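Local coordinates for aspartate aminotransferase, mitochondrial (Trypanosoma brucei brucei, PDB 4W5K), which probably transfers amino groups between L-aspartate and 2-oxoglutarate with pyridoxal 5'-phosphate as cofactor, working as a homodimer, at residues Ser70-Glu73 with Glu74-Leu78; Asp109-Asn112 with Arg113-Ala116; Gln273-Leu276 with Leu277-Met281; Ser315-Ala318 with Glu319-Arg323; Ser377-Asn380 with Ser381-Glu385. The protein carries 1 engineered substitution. One frame throughout, in Å; residues are numbered along the deposited sequence. Where two conformers were deposited one is given.

Along the chain the five contacts follow one another without overlap, each a local contact along a helix or round a turn. Interactions 1 to 3 lie on or at the end of helices beside the eight-stranded mixed sheet. Interaction 2, at the exit of helix 99-110, touches interaction 3 on helix 264-282, their centres 14 Å apart, through R113 with Q273 and L110 with L274. Interaction 1, on helix 69-80, lies about 20 Å from interaction 3 between centres. Interactions 4 and 5 touch with centres 10 Å apart, where helix 300-331 meets the approach to the C-terminal helix 384-395. The centres of interactions 3 and 4 stand 42 Å apart, so interactions 2 and 3 lie on the opposite side of the chain's centre from interactions 4 and 5.

Interaction 1 (Ser70-Glu73 with Glu74-Leu78); sequences SFVE and EAQKL
E73 and K77 run side by side from successive turns of helix 69-80 and point the same way, but their charged ends stop short of a salt bridge: in one of the two conformers of E73, its OE1 lies 4.1 Å from K77 NZ. The ammonium group instead meets E74 OE2 at 2.8 Å, on the syn side of the carboxylate and 27° out of its plane. E74 is thus the firmer partner, and E73 may add to the pull on the lysine. With CG anti to the carbonyl carbon (chi1 -67°), E74 sets CG 3.3 Å from S70 O, one turn back, and a bend at chi2 turns the carboxylate. This same carbonyl receives the backbone N-H of E74. Q76 covers the next strip: its CG lies 3.2 Å from V72 O, the carbonyl that also accepts Q76 N at 2.9 Å. Beyond CG the glutamine is extended, and OE1 passes alongside the backbone 3.7 Å from E73 CA. A75 N to F71 O, 2.8 Å, is the shortest of the four i-to-i+4 bonds that define this regular helix. Outside the two segments, K298 forms a further salt bridge with E74 OE2, and Q76 NE2 is hydrogen-bonded to S94 OG. F71 and V72 touch strand 92-97, A75 and Q76 strand 255-260, while F71 and E74 touch helix 287-297.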
loop_
_atom_site.group_PDB
_atom_site.type_symbol
_atom_site.label_atom_id
_atom_site.label_comp_id
_atom_site.label_asym_id
_atom_site.label_seq_id
_atom_site.Cartn_x
_atom_site.Cartn_y
_atom_site.Cartn_z
ATOM N N SER A 70 -0.990 -2.525 -18.070
ATOM C CA SER A 70 -0.816 -3.872 -18.628
ATOM C C SER A 70 -1.026 -4.937 -17.554
ATOM O O SER A 70 -1.570 -6.012 -17.833
ATOM C CB SER A 70 0.556 -4.038 -19.269
ATOM O OG SER A 70 1.606 -3.904 -18.329
ATOM N N PHE A 71 -0.581 -4.652 -16.338
ATOM C CA PHE A 71 -0.823 -5.580 -15.217
ATOM C C PHE A 71 -2.321 -5.756 -14.988
ATOM O O PHE A 71 -2.823 -6.871 -14.817
ATOM C CB PHE A 71 -0.155 -5.067 -13.930
ATOM C CG PHE A 71 -0.658 -5.721 -12.679
ATOM C CD1 PHE A 71 -0.207 -6.992 -12.311
ATOM C CD2 PHE A 71 -1.610 -5.092 -11.886
ATOM C CE1 PHE A 71 -0.685 -7.600 -11.145
ATOM C CE2 PHE A 71 -2.098 -5.686 -10.731
ATOM C CZ PHE A 71 -1.643 -6.965 -10.362
ATOM N N VAL A 72 -3.044 -4.646 -14.951
ATOM C CA VAL A 72 -4.477 -4.743 -14.672
ATOM C C VAL A 72 -5.183 -5.549 -15.767
ATOM O O VAL A 72 -6.035 -6.387 -15.472
ATOM C CB VAL A 72 -5.120 -3.343 -14.519
ATOM C CG1 VAL A 72 -6.648 -3.474 -14.364
ATOM C CG2 VAL A 72 -4.513 -2.612 -13.314
ATOM N N GLU A 73 -4.828 -5.289 -17.022
ATOM C CA GLU A 73 -5.378 -6.036 -18.147
ATOM C C GLU A 73 -5.111 -7.545 -18.029
ATOM O O GLU A 73 -6.029 -8.360 -18.234
ATOM C CB GLU A 73 -4.790 -5.504 -19.452
ATOM C CG GLU A 73 -5.319 -6.161 -20.702
ATOM C CD GLU A 73 -4.865 -5.433 -21.950
ATOM O OE1 GLU A 73 -4.842 -6.059 -23.027
ATOM O OE2 GLU A 73 -4.531 -4.230 -21.842
ATOM N N GLU A 74 -3.871 -7.912 -17.702
ATOM C CA GLU A 74 -3.530 -9.333 -17.543
ATOM C C GLU A 74 -4.232 -9.954 -16.323
ATOM O O GLU A 74 -4.656 -11.110 -16.382
ATOM C CB GLU A 74 -2.013 -9.533 -17.421
ATOM C CG GLU A 74 -1.212 -9.211 -18.693
ATOM C CD GLU A 74 -1.754 -9.885 -19.940
ATOM O OE1 GLU A 74 -1.882 -11.133 -19.947
ATOM O OE2 GLU A 74 -2.036 -9.160 -20.924
ATOM N N ALA A 75 -4.360 -9.197 -15.235
ATOM C CA ALA A 75 -5.084 -9.681 -14.055
ATOM C C ALA A 75 -6.538 -9.993 -14.399
ATOM O O ALA A 75 -7.059 -11.049 -14.017
ATOM C CB ALA A 75 -5.022 -8.675 -12.926
ATOM N N GLN A 76 -7.188 -9.074 -15.117
ATOM C CA GLN A 76 -8.549 -9.325 -15.605
ATOM C C GLN A 76 -8.654 -10.614 -16.412
ATOM O O GLN A 76 -9.569 -11.433 -16.197
ATOM C CB GLN A 76 -9.022 -8.179 -16.491
ATOM C CG GLN A 76 -9.221 -6.874 -15.777
ATOM C CD GLN A 76 -9.601 -5.777 -16.762
ATOM O OE1 GLN A 76 -9.034 -5.690 -17.852
ATOM N NE2 GLN A 76 -10.613 -4.988 -16.417
ATOM N N LYS A 77 -7.758 -10.767 -17.382
ATOM C CA LYS A 77 -7.817 -11.922 -18.281
ATOM C C LYS A 77 -7.562 -13.238 -17.539
ATOM O O LYS A 77 -8.172 -14.278 -17.865
ATOM C CB LYS A 77 -6.826 -11.754 -19.437
ATOM C CG LYS A 77 -7.249 -10.670 -20.433
ATOM C CD LYS A 77 -6.385 -10.654 -21.686
ATOM C CE LYS A 77 -4.932 -10.372 -21.365
ATOM N NZ LYS A 77 -4.121 -10.121 -22.604
ATOM N N LEU A 78 -6.674 -13.195 -16.546
ATOM C CA LEU A 78 -6.363 -14.392 -15.750
ATOM C C LEU A 78 -7.562 -14.760 -14.876
ATOM O O LEU A 78 -7.909 -15.941 -14.748
ATOM C CB LEU A 78 -5.110 -14.173 -14.880
ATOM C CG LEU A 78 -4.796 -15.307 -13.892
ATOM C CD1 LEU A 78 -4.419 -16.587 -14.629
ATOM C CD2 LEU A 78 -3.692 -14.886 -12.924
#

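Interaction 2 (Asp109-Asn112 with Arg113-Ala116); sequences DLLN and RFVA
L111 and F114 meet as the chain leaves helix 99-110 through two overlapping beta turns, L110-R113 and L111-F114, on the way to strand 120-124. The helix begins at the cofactor pocket, with G99, G100 and T101, so this is its far end. The tight part lies inside. L111 CD2 touches F114 CZ at 3.6 Å, and L110 CD2 comes to 4.2 Å from F114 CE1, the L110 and F114 side chains crossing at about a right angle. The ring of F114 is swung back over the turn because CG sits between the backbone N and the carbonyl carbon (chi1 62°), and one of its faces rests, off-centre, on L111 O. That oxygen is doubly gripped: V115 N reaches it at 2.8 Å nearly in line with the carbonyl, whereas F114 N, at 3.0 Å, approaches from above the carbonyl plane. I238 and I259 of the central sheet press on the ring from outside.

The other side is looser and exposed. N112 and R113 run side by side, and R113 NH1 donates to N112 OD1 at 3.2 Å. The acceptor lies close to the guanidinium plane, but the donor stands 39° out of the amide plane, so the bond misses a lone pair. R113 NE also bonds Q273 OE1 of helix 264-282, in one of the two conformers of Q273. Where the chain turns away, a water clasps two backbone oxygens, donating to N112 O at 2.9 Å and to V115 O at 2.8 Å.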
loop_
_atom_site.group_PDB
_atom_site.type_symbol
_atom_site.label_atom_id
_atom_site.label_comp_id
_atom_site.label_asym_id
_atom_site.label_seq_id
_atom_site.Cartn_x
_atom_site.Cartn_y
_atom_site.Cartn_z
ATOM N N ASP A 109 -14.965 -0.297 0.537
ATOM C CA ASP A 109 -15.177 1.146 0.558
ATOM C C ASP A 109 -15.965 1.643 -0.661
ATOM O O ASP A 109 -16.555 2.735 -0.618
ATOM C CB ASP A 109 -13.820 1.893 0.629
ATOM C CG ASP A 109 -13.256 1.972 2.057
ATOM O OD1 ASP A 109 -14.048 1.998 3.013
ATOM O OD2 ASP A 109 -12.011 2.051 2.225
ATOM N N LEU A 110 -15.955 0.871 -1.742
ATOM C CA LEU A 110 -16.661 1.233 -2.967
ATOM C C LEU A 110 -18.144 0.796 -2.942
ATOM O O LEU A 110 -18.943 1.318 -3.711
ATOM C CB LEU A 110 -15.990 0.601 -4.188
ATOM C CG LEU A 110 -16.505 1.119 -5.531
ATOM C CD1 LEU A 110 -16.152 2.608 -5.701
ATOM C CD2 LEU A 110 -15.936 0.266 -6.659
ATOM N N LEU A 111 -18.497 -0.127 -2.059
ATOM C CA LEU A 111 -19.806 -0.785 -2.172
ATOM C C LEU A 111 -20.992 0.178 -2.161
ATOM O O LEU A 111 -21.992 -0.074 -2.854
ATOM C CB LEU A 111 -20.010 -1.832 -1.059
ATOM C CG LEU A 111 -19.093 -3.054 -1.193
ATOM C CD1 LEU A 111 -19.313 -4.034 -0.073
ATOM C CD2 LEU A 111 -19.325 -3.756 -2.527
ATOM N N ASN A 112 -20.887 1.286 -1.431
ATOM C CA ASN A 112 -22.055 2.162 -1.340
ATOM C C ASN A 112 -22.298 2.967 -2.616
ATOM O O ASN A 112 -23.313 3.628 -2.726
ATOM C CB ASN A 112 -21.982 3.095 -0.121
ATOM C CG ASN A 112 -20.818 4.063 -0.167
ATOM O OD1 ASN A 112 -20.036 4.063 -1.094
ATOM N ND2 ASN A 112 -20.712 4.894 0.851
ATOM N N ARG A 113 -21.413 2.840 -3.596
ATOM C CA ARG A 113 -21.645 3.400 -4.932
ATOM C C ARG A 113 -22.637 2.576 -5.737
ATOM O O ARG A 113 -23.208 3.067 -6.707
ATOM C CB ARG A 113 -20.322 3.478 -5.713
ATOM C CG ARG A 113 -19.508 4.735 -5.506
ATOM C CD ARG A 113 -19.404 5.208 -4.071
ATOM N NE ARG A 113 -18.943 6.593 -4.084
ATOM C CZ ARG A 113 -18.946 7.435 -3.049
ATOM N NH1 ARG A 113 -19.379 7.054 -1.852
ATOM N NH2 ARG A 113 -18.514 8.683 -3.220
ATOM N N PHE A 114 -22.853 1.306 -5.366
ATOM C CA PHE A 114 -23.741 0.515 -6.183
ATOM C C PHE A 114 -24.590 -0.511 -5.423
ATOM O O PHE A 114 -25.414 -1.170 -6.027
ATOM C CB PHE A 114 -22.953 -0.177 -7.303
ATOM C CG PHE A 114 -21.887 -1.153 -6.832
ATOM C CD1 PHE A 114 -20.608 -0.716 -6.505
ATOM C CD2 PHE A 114 -22.166 -2.519 -6.767
ATOM C CE1 PHE A 114 -19.612 -1.610 -6.089
ATOM C CE2 PHE A 114 -21.171 -3.441 -6.354
ATOM C CZ PHE A 114 -19.896 -2.988 -6.014
ATOM N N VAL A 115 -24.438 -0.587 -4.111
ATOM C CA VAL A 115 -25.305 -1.469 -3.303
ATOM C C VAL A 115 -26.150 -0.618 -2.369
ATOM O O VAL A 115 -25.596 0.187 -1.622
ATOM C CB VAL A 115 -24.462 -2.466 -2.466
ATOM C CG1 VAL A 115 -25.369 -3.380 -1.633
ATOM C CG2 VAL A 115 -23.492 -3.278 -3.376
ATOM N N ALA A 116 -27.481 -0.770 -2.421
ATOM C CA ALA A 116 -28.360 -0.026 -1.533
ATOM C C ALA A 116 -28.217 -0.510 -0.092
ATOM O O ALA A 116 -27.957 -1.698 0.139
ATOM C CB ALA A 116 -29.814 -0.175 -1.982
HETATM O O HOH W 1 -25.533 2.917 -1.051
#

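Interaction 3 (Gln273-Leu276 with Leu277-Met281); sequences QLAL and LIRPM
I278 lies along the carbonyl of L274, one turn earlier in helix 264-282. Its CB starts 3.6 Å from L274 O. With CG1 anti to the carbonyl carbon (chi1 -67°), CG1 closes to 3.4 Å of that oxygen, and CD1 at the tip stays equally near it while reaching back toward L274 CB at 4.4 Å. The oxygen being wrapped in this way is also shared by two N-H groups: I278 N bonds to it at 2.9 Å almost straight along the carbonyl, and L277 N at 3.0 Å from well above the carbonyl plane. The second bond is bent, and L277 N keeps only a weak link to Q273 O. The next residue after I278, R279, folds back at chi3 (-62°) and lays one guanidinium face over A275 O, with L276 CD2 at its edge. P280 CD then presses on L276 O at 3.0 Å.

N130 and R105 of the second subunit donate to the backbone oxygens of R279 and P280, and L277, P280 and M281 also pack on that subunit. Having no N-H, the proline cannot offer L276 O the usual i-to-i+4 bond, which is consistent with the helix being kinked here, at the dimer interface.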
loop_
_atom_site.group_PDB
_atom_site.type_symbol
_atom_site.label_atom_id
_atom_site.label_comp_id
_atom_site.label_asym_id
_atom_site.label_seq_id
_atom_site.Cartn_x
_atom_site.Cartn_y
_atom_site.Cartn_z
ATOM N N GLN A 273 -14.310 6.393 -9.321
ATOM C CA GLN A 273 -14.567 6.374 -7.889
ATOM C C GLN A 273 -13.501 5.571 -7.156
ATOM O O GLN A 273 -13.179 5.876 -6.007
ATOM C CB GLN A 273 -15.967 5.819 -7.592
ATOM C CG GLN A 273 -17.096 6.777 -7.962
ATOM C CD GLN A 273 -17.083 8.073 -7.156
ATOM O OE1 GLN A 273 -17.012 8.067 -5.914
ATOM N NE2 GLN A 273 -17.151 9.199 -7.867
ATOM N N LEU A 274 -12.946 4.541 -7.814
ATOM C CA LEU A 274 -11.817 3.790 -7.259
ATOM C C LEU A 274 -10.636 4.729 -7.061
ATOM O O LEU A 274 -9.996 4.727 -6.012
ATOM C CB LEU A 274 -11.394 2.613 -8.164
ATOM C CG LEU A 274 -12.334 1.414 -8.191
ATOM C CD1 LEU A 274 -11.978 0.449 -9.316
ATOM C CD2 LEU A 274 -12.273 0.699 -6.845
ATOM N N ALA A 275 -10.362 5.554 -8.068
ATOM C CA ALA A 275 -9.273 6.507 -7.943
ATOM C C ALA A 275 -9.469 7.439 -6.730
ATOM O O ALA A 275 -8.504 7.740 -6.033
ATOM C CB ALA A 275 -9.131 7.329 -9.226
ATOM N N LEU A 276 -10.706 7.892 -6.479
ATOM C CA LEU A 276 -10.951 8.773 -5.331
ATOM C C LEU A 276 -10.766 8.074 -3.988
ATOM O O LEU A 276 -10.604 8.741 -2.966
ATOM C CB LEU A 276 -12.365 9.379 -5.400
ATOM C CG LEU A 276 -12.589 10.169 -6.677
ATOM C CD1 LEU A 276 -14.066 10.546 -6.772
ATOM C CD2 LEU A 276 -11.718 11.422 -6.709
ATOM N N LEU A 277 -10.800 6.742 -3.987
ATOM C CA LEU A 277 -10.552 5.985 -2.760
ATOM C C LEU A 277 -9.065 5.712 -2.564
ATOM O O LEU A 277 -8.550 5.771 -1.450
ATOM C CB LEU A 277 -11.298 4.646 -2.776
ATOM C CG LEU A 277 -12.827 4.743 -2.634
ATOM C CD1 LEU A 277 -13.493 3.403 -2.927
ATOM C CD2 LEU A 277 -13.176 5.219 -1.221
ATOM N N ILE A 278 -8.398 5.385 -3.657
ATOM C CA ILE A 278 -6.967 5.047 -3.624
ATOM C C ILE A 278 -6.093 6.266 -3.287
ATOM O O ILE A 278 -5.214 6.184 -2.438
ATOM C CB ILE A 278 -6.514 4.475 -4.960
ATOM C CG1 ILE A 278 -7.172 3.104 -5.210
ATOM C CG2 ILE A 278 -4.958 4.337 -5.009
ATOM C CD1 ILE A 278 -7.281 2.782 -6.681
ATOM N N ARG A 279 -6.325 7.380 -3.973
ATOM C CA ARG A 279 -5.411 8.505 -3.857
ATOM C C ARG A 279 -5.224 8.999 -2.404
ATOM O O ARG A 279 -4.081 9.173 -1.967
ATOM C CB ARG A 279 -5.862 9.652 -4.761
ATOM C CG ARG A 279 -4.869 10.770 -4.803
ATOM C CD ARG A 279 -5.230 11.828 -5.844
ATOM N NE ARG A 279 -5.256 11.285 -7.205
ATOM C CZ ARG A 279 -6.372 11.019 -7.883
ATOM N NH1 ARG A 279 -7.559 11.253 -7.331
ATOM N NH2 ARG A 279 -6.306 10.532 -9.118
ATOM N N PRO A 280 -6.325 9.173 -1.632
ATOM C CA PRO A 280 -6.140 9.608 -0.241
ATOM C C PRO A 280 -5.847 8.470 0.748
ATOM O O PRO A 280 -5.785 8.730 1.946
ATOM C CB PRO A 280 -7.481 10.278 0.085
ATOM C CG PRO A 280 -8.463 9.440 -0.693
ATOM C CD PRO A 280 -7.759 9.183 -2.009
ATOM N N MET A 281 -5.626 7.253 0.260
ATOM C CA MET A 281 -5.177 6.171 1.135
ATOM C C MET A 281 -3.658 5.911 0.981
ATOM O O MET A 281 -2.950 5.839 1.980
ATOM C CB MET A 281 -5.946 4.890 0.858
ATOM C CG MET A 281 -5.766 3.885 1.966
ATOM S SD MET A 281 -6.687 2.351 1.681
ATOM C CE MET A 281 -8.360 2.985 1.866
#

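Interaction 4 (Ser315-Ala318 with Glu319-Arg323); sequences SRIA and EVRKR
E319 N and S315 O make the shortest bond of this contact, 2.8 Å, the first of four successive i-to-i+4 bonds in helix 300-331. V320 N follows to R316 O at 2.9 Å, R321 N to I317 O at 3.2 Å and K322 N to A318 O at 3.1 Å, the regular pattern of an unbroken alpha helix. Side chains then press on the same carbonyls. E319 CB comes to 3.2 Å of S315 O, while its carboxylate, after a bend at chi2, leads away. V320 places CG1 between its backbone N and carbonyl carbon (chi1 82°), which tucks that methyl 3.4 Å from I317 O. The aliphatic stem of R321 covers the same oxygen from another side, its CG also at 3.4 Å. From there the chain runs extended as far as NE, crossing I317 at a slant, with the CG2 methyl at the edge of the guanidinium 4.2 Å from NE. The buried guanidinium is satisfied by uncharged oxygens, NH1 donating to I340 O and Q343 OE1 and NH2 to G345 O, which would spread its charge.

In aminotransferases of this family a long helix like this one typically joins the cofactor-binding and small domains. R316, on another side of it, reaches R39 O, Y38 OH and L379 O, so two loops are drawn onto the helix, and I317 adds packing on Y38 and V376. R321 reaches the end of helix 338-342 and the loop after it, and V320 rests on L379 in the approach to helix 384-395.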
loop_
_atom_site.group_PDB
_atom_site.type_symbol
_atom_site.label_atom_id
_atom_site.label_comp_id
_atom_site.label_asym_id
_atom_site.label_seq_id
_atom_site.Cartn_x
_atom_site.Cartn_y
_atom_site.Cartn_z
ATOM N N SER A 315 0.596 -29.694 -5.826
ATOM C CA SER A 315 0.821 -31.129 -5.670
ATOM C C SER A 315 1.534 -31.451 -4.364
ATOM O O SER A 315 1.258 -32.480 -3.720
ATOM C CB SER A 315 1.630 -31.686 -6.845
ATOM O OG SER A 315 0.849 -31.745 -8.023
ATOM N N ARG A 316 2.473 -30.591 -3.963
ATOM C CA ARG A 316 3.205 -30.879 -2.720
ATOM C C ARG A 316 2.276 -30.778 -1.521
ATOM O O ARG A 316 2.327 -31.610 -0.619
ATOM C CB ARG A 316 4.408 -29.943 -2.495
ATOM C CG ARG A 316 5.314 -30.466 -1.368
ATOM C CD ARG A 316 6.441 -29.496 -0.976
ATOM N NE ARG A 316 5.991 -28.451 -0.054
ATOM C CZ ARG A 316 5.733 -28.641 1.239
ATOM N NH1 ARG A 316 5.355 -27.623 1.995
ATOM N NH2 ARG A 316 5.850 -29.861 1.788
ATOM N N ILE A 317 1.424 -29.762 -1.521
ATOM C CA ILE A 317 0.453 -29.574 -0.455
ATOM C C ILE A 317 -0.545 -30.735 -0.415
ATOM O O ILE A 317 -0.842 -31.276 0.651
ATOM C CB ILE A 317 -0.319 -28.246 -0.619
ATOM C CG1 ILE A 317 0.628 -27.051 -0.488
ATOM C CG2 ILE A 317 -1.446 -28.127 0.404
ATOM C CD1 ILE A 317 1.382 -26.998 0.838
ATOM N N ALA A 318 -1.077 -31.101 -1.575
ATOM C CA ALA A 318 -1.990 -32.245 -1.641
ATOM C C ALA A 318 -1.324 -33.543 -1.175
ATOM O O ALA A 318 -1.936 -34.340 -0.476
ATOM C CB ALA A 318 -2.526 -32.416 -3.064
ATOM N N GLU A 319 -0.074 -33.758 -1.573
ATOM C CA GLU A 319 0.604 -35.009 -1.267
ATOM C C GLU A 319 0.958 -35.083 0.217
ATOM O O GLU A 319 0.909 -36.155 0.806
ATOM C CB GLU A 319 1.860 -35.182 -2.132
ATOM C CG GLU A 319 2.453 -36.600 -2.133
ATOM C CD GLU A 319 3.306 -36.908 -0.906
ATOM O OE1 GLU A 319 3.327 -38.086 -0.466
ATOM O OE2 GLU A 319 3.966 -35.981 -0.390
ATOM N N VAL A 320 1.303 -33.958 0.835
ATOM C CA VAL A 320 1.659 -34.029 2.246
ATOM C C VAL A 320 0.405 -34.226 3.125
ATOM O O VAL A 320 0.484 -34.881 4.170
ATOM C CB VAL A 320 2.477 -32.795 2.709
ATOM C CG1 VAL A 320 1.591 -31.601 3.023
ATOM C CG2 VAL A 320 3.327 -33.171 3.913
ATOM N N ARG A 321 -0.736 -33.689 2.697
ATOM C CA ARG A 321 -2.030 -34.028 3.325
ATOM C C ARG A 321 -2.283 -35.541 3.270
ATOM O O ARG A 321 -2.628 -36.190 4.294
ATOM C CB ARG A 321 -3.186 -33.269 2.643
ATOM C CG ARG A 321 -3.263 -31.773 2.985
ATOM C CD ARG A 321 -4.333 -31.088 2.148
ATOM N NE ARG A 321 -4.633 -29.722 2.559
ATOM C CZ ARG A 321 -5.453 -29.399 3.557
ATOM N NH1 ARG A 321 -6.029 -30.359 4.275
ATOM N NH2 ARG A 321 -5.713 -28.120 3.836
ATOM N N LYS A 322 -2.096 -36.115 2.080
ATOM C CA LYS A 322 -2.339 -37.544 1.873
ATOM C C LYS A 322 -1.382 -38.387 2.716
ATOM O O LYS A 322 -1.760 -39.425 3.278
ATOM C CB LYS A 322 -2.208 -37.880 0.378
ATOM C CG LYS A 322 -2.344 -39.357 0.005
ATOM C CD LYS A 322 -2.467 -39.502 -1.503
ATOM C CE LYS A 322 -2.675 -40.950 -1.923
ATOM N NZ LYS A 322 -1.510 -41.448 -2.704
ATOM N N ARG A 323 -0.131 -37.936 2.796
ATOM C CA ARG A 323 0.890 -38.629 3.584
ATOM C C ARG A 323 0.590 -38.560 5.084
ATOM O O ARG A 323 0.782 -39.555 5.795
ATOM C CB ARG A 323 2.275 -38.033 3.298
ATOM C CG ARG A 323 3.407 -38.622 4.150
ATOM C CD ARG A 323 4.022 -39.837 3.504
ATOM N NE ARG A 323 5.103 -40.403 4.317
ATOM C CZ ARG A 323 6.368 -39.991 4.278
ATOM N NH1 ARG A 323 6.720 -39.001 3.471
ATOM N NH2 ARG A 323 7.286 -40.572 5.046
#

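Interaction 5 (Ser377-Asn380 with Ser381-Glu385); sequences SGLN and STNVE
N380 OD1 is gripped twice by T382, by the backbone N and by the hydroxyl OG1, each at 2.8 Å. The first of these bonds closes an Asx turn, with the N-H lying in the amide plane on a lone pair. The hydroxyl comes in tilted out of that plane. N380 can reach forward because its CG occupies the crowded position between backbone N and carbonyl carbon (chi1 52°). The main chain adds a beta turn of its own, N383 N donating to N380 O at 3.3 Å from above the carbonyl plane.

N383, at the N-cap position of helix 384-395, makes no capping bond with its side chain and instead turns its amide back onto the preceding loop. ND2 gives a nearly straight bond to G378 O, 3.0 Å long and within the carbonyl plane, and OD1 accepts N380 N at 2.8 Å. Both ends of the amide are therefore used, which fixes its flip and is consistent with the extended backbone at L379. The two asparagine amides stack with their planes only 21° apart. The L379 side chain crosses that of N383 at about a right angle, its CD2 3.8 Å from N383 OD1.

D41 takes the hydroxyl of S381, while L379 and V384 face helix 300-331, so the entry to the C-terminal helix is held between a loop and that long helix. N380 O also draws a weak, bent bond from V384 N, and V384 CB sits against this oxygen at 3.2 Å.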
loop_
_atom_site.group_PDB
_atom_site.type_symbol
_atom_site.label_atom_id
_atom_site.label_comp_id
_atom_site.label_asym_id
_atom_site.label_seq_id
_atom_site.Cartn_x
_atom_site.Cartn_y
_atom_site.Cartn_z
ATOM N N SER A 377 1.755 -26.281 4.836
ATOM C CA SER A 377 3.008 -25.892 4.188
ATOM C C SER A 377 4.218 -26.107 5.109
ATOM O O SER A 377 5.356 -26.240 4.649
ATOM C CB SER A 377 2.934 -24.433 3.734
ATOM O OG SER A 377 2.505 -23.603 4.795
ATOM N N GLY A 378 3.978 -26.160 6.417
ATOM C CA GLY A 378 5.058 -26.395 7.365
ATOM C C GLY A 378 5.387 -27.883 7.502
ATOM O O GLY A 378 6.401 -28.255 8.111
ATOM N N LEU A 379 4.530 -28.725 6.929
ATOM C CA LEU A 379 4.755 -30.173 6.873
ATOM C C LEU A 379 5.610 -30.532 5.664
ATOM O O LEU A 379 5.428 -29.966 4.582
ATOM C CB LEU A 379 3.425 -30.941 6.798
ATOM C CG LEU A 379 2.571 -31.153 8.043
ATOM C CD1 LEU A 379 1.309 -31.946 7.705
ATOM C CD2 LEU A 379 3.348 -31.843 9.147
ATOM N N ASN A 380 6.519 -31.491 5.832
ATOM C CA ASN A 380 7.326 -31.944 4.713
ATOM C C ASN A 380 7.849 -33.360 4.932
ATOM O O ASN A 380 7.502 -34.020 5.911
ATOM C CB ASN A 380 8.495 -30.990 4.470
ATOM C CG ASN A 380 9.285 -30.728 5.724
ATOM O OD1 ASN A 380 9.863 -31.651 6.317
ATOM N ND2 ASN A 380 9.315 -29.466 6.149
ATOM N N SER A 381 8.688 -33.811 4.013
ATOM C CA SER A 381 9.231 -35.164 4.098
ATOM C C SER A 381 10.013 -35.405 5.388
ATOM O O SER A 381 10.061 -36.539 5.875
ATOM C CB SER A 381 10.119 -35.449 2.883
ATOM O OG SER A 381 11.303 -34.676 2.894
ATOM N N THR A 382 10.631 -34.367 5.956
ATOM C CA THR A 382 11.500 -34.586 7.117
ATOM C C THR A 382 10.784 -34.506 8.467
ATOM O O THR A 382 11.371 -34.846 9.489
ATOM C CB THR A 382 12.687 -33.585 7.154
ATOM O OG1 THR A 382 12.231 -32.294 7.571
ATOM C CG2 THR A 382 13.344 -33.471 5.789
ATOM N N ASN A 383 9.525 -34.074 8.494
ATOM C CA ASN A 383 8.840 -33.981 9.780
ATOM C C ASN A 383 7.454 -34.628 9.825
ATOM O O ASN A 383 6.826 -34.659 10.882
ATOM C CB ASN A 383 8.730 -32.516 10.227
ATOM C CG ASN A 383 7.915 -31.641 9.265
ATOM O OD1 ASN A 383 7.047 -32.124 8.520
ATOM N ND2 ASN A 383 8.179 -30.335 9.302
ATOM N N VAL A 384 6.972 -35.128 8.691
ATOM C CA VAL A 384 5.590 -35.594 8.632
ATOM C C VAL A 384 5.415 -36.856 9.476
ATOM O O VAL A 384 4.355 -37.088 10.054
ATOM C CB VAL A 384 5.123 -35.834 7.170
ATOM C CG1 VAL A 384 5.839 -37.004 6.538
ATOM C CG2 VAL A 384 3.597 -36.025 7.110
ATOM N N GLU A 385 6.466 -37.655 9.602
ATOM C CA GLU A 385 6.362 -38.857 10.410
ATOM C C GLU A 385 6.251 -38.511 11.893
ATOM O O GLU A 385 5.430 -39.093 12.609
ATOM C CB GLU A 385 7.547 -39.779 10.143
ATOM C CG GLU A 385 7.425 -40.511 8.805
ATOM C CD GLU A 385 8.745 -41.069 8.302
ATOM O OE1 GLU A 385 9.734 -40.307 8.214
ATOM O OE2 GLU A 385 8.788 -42.278 7.993
#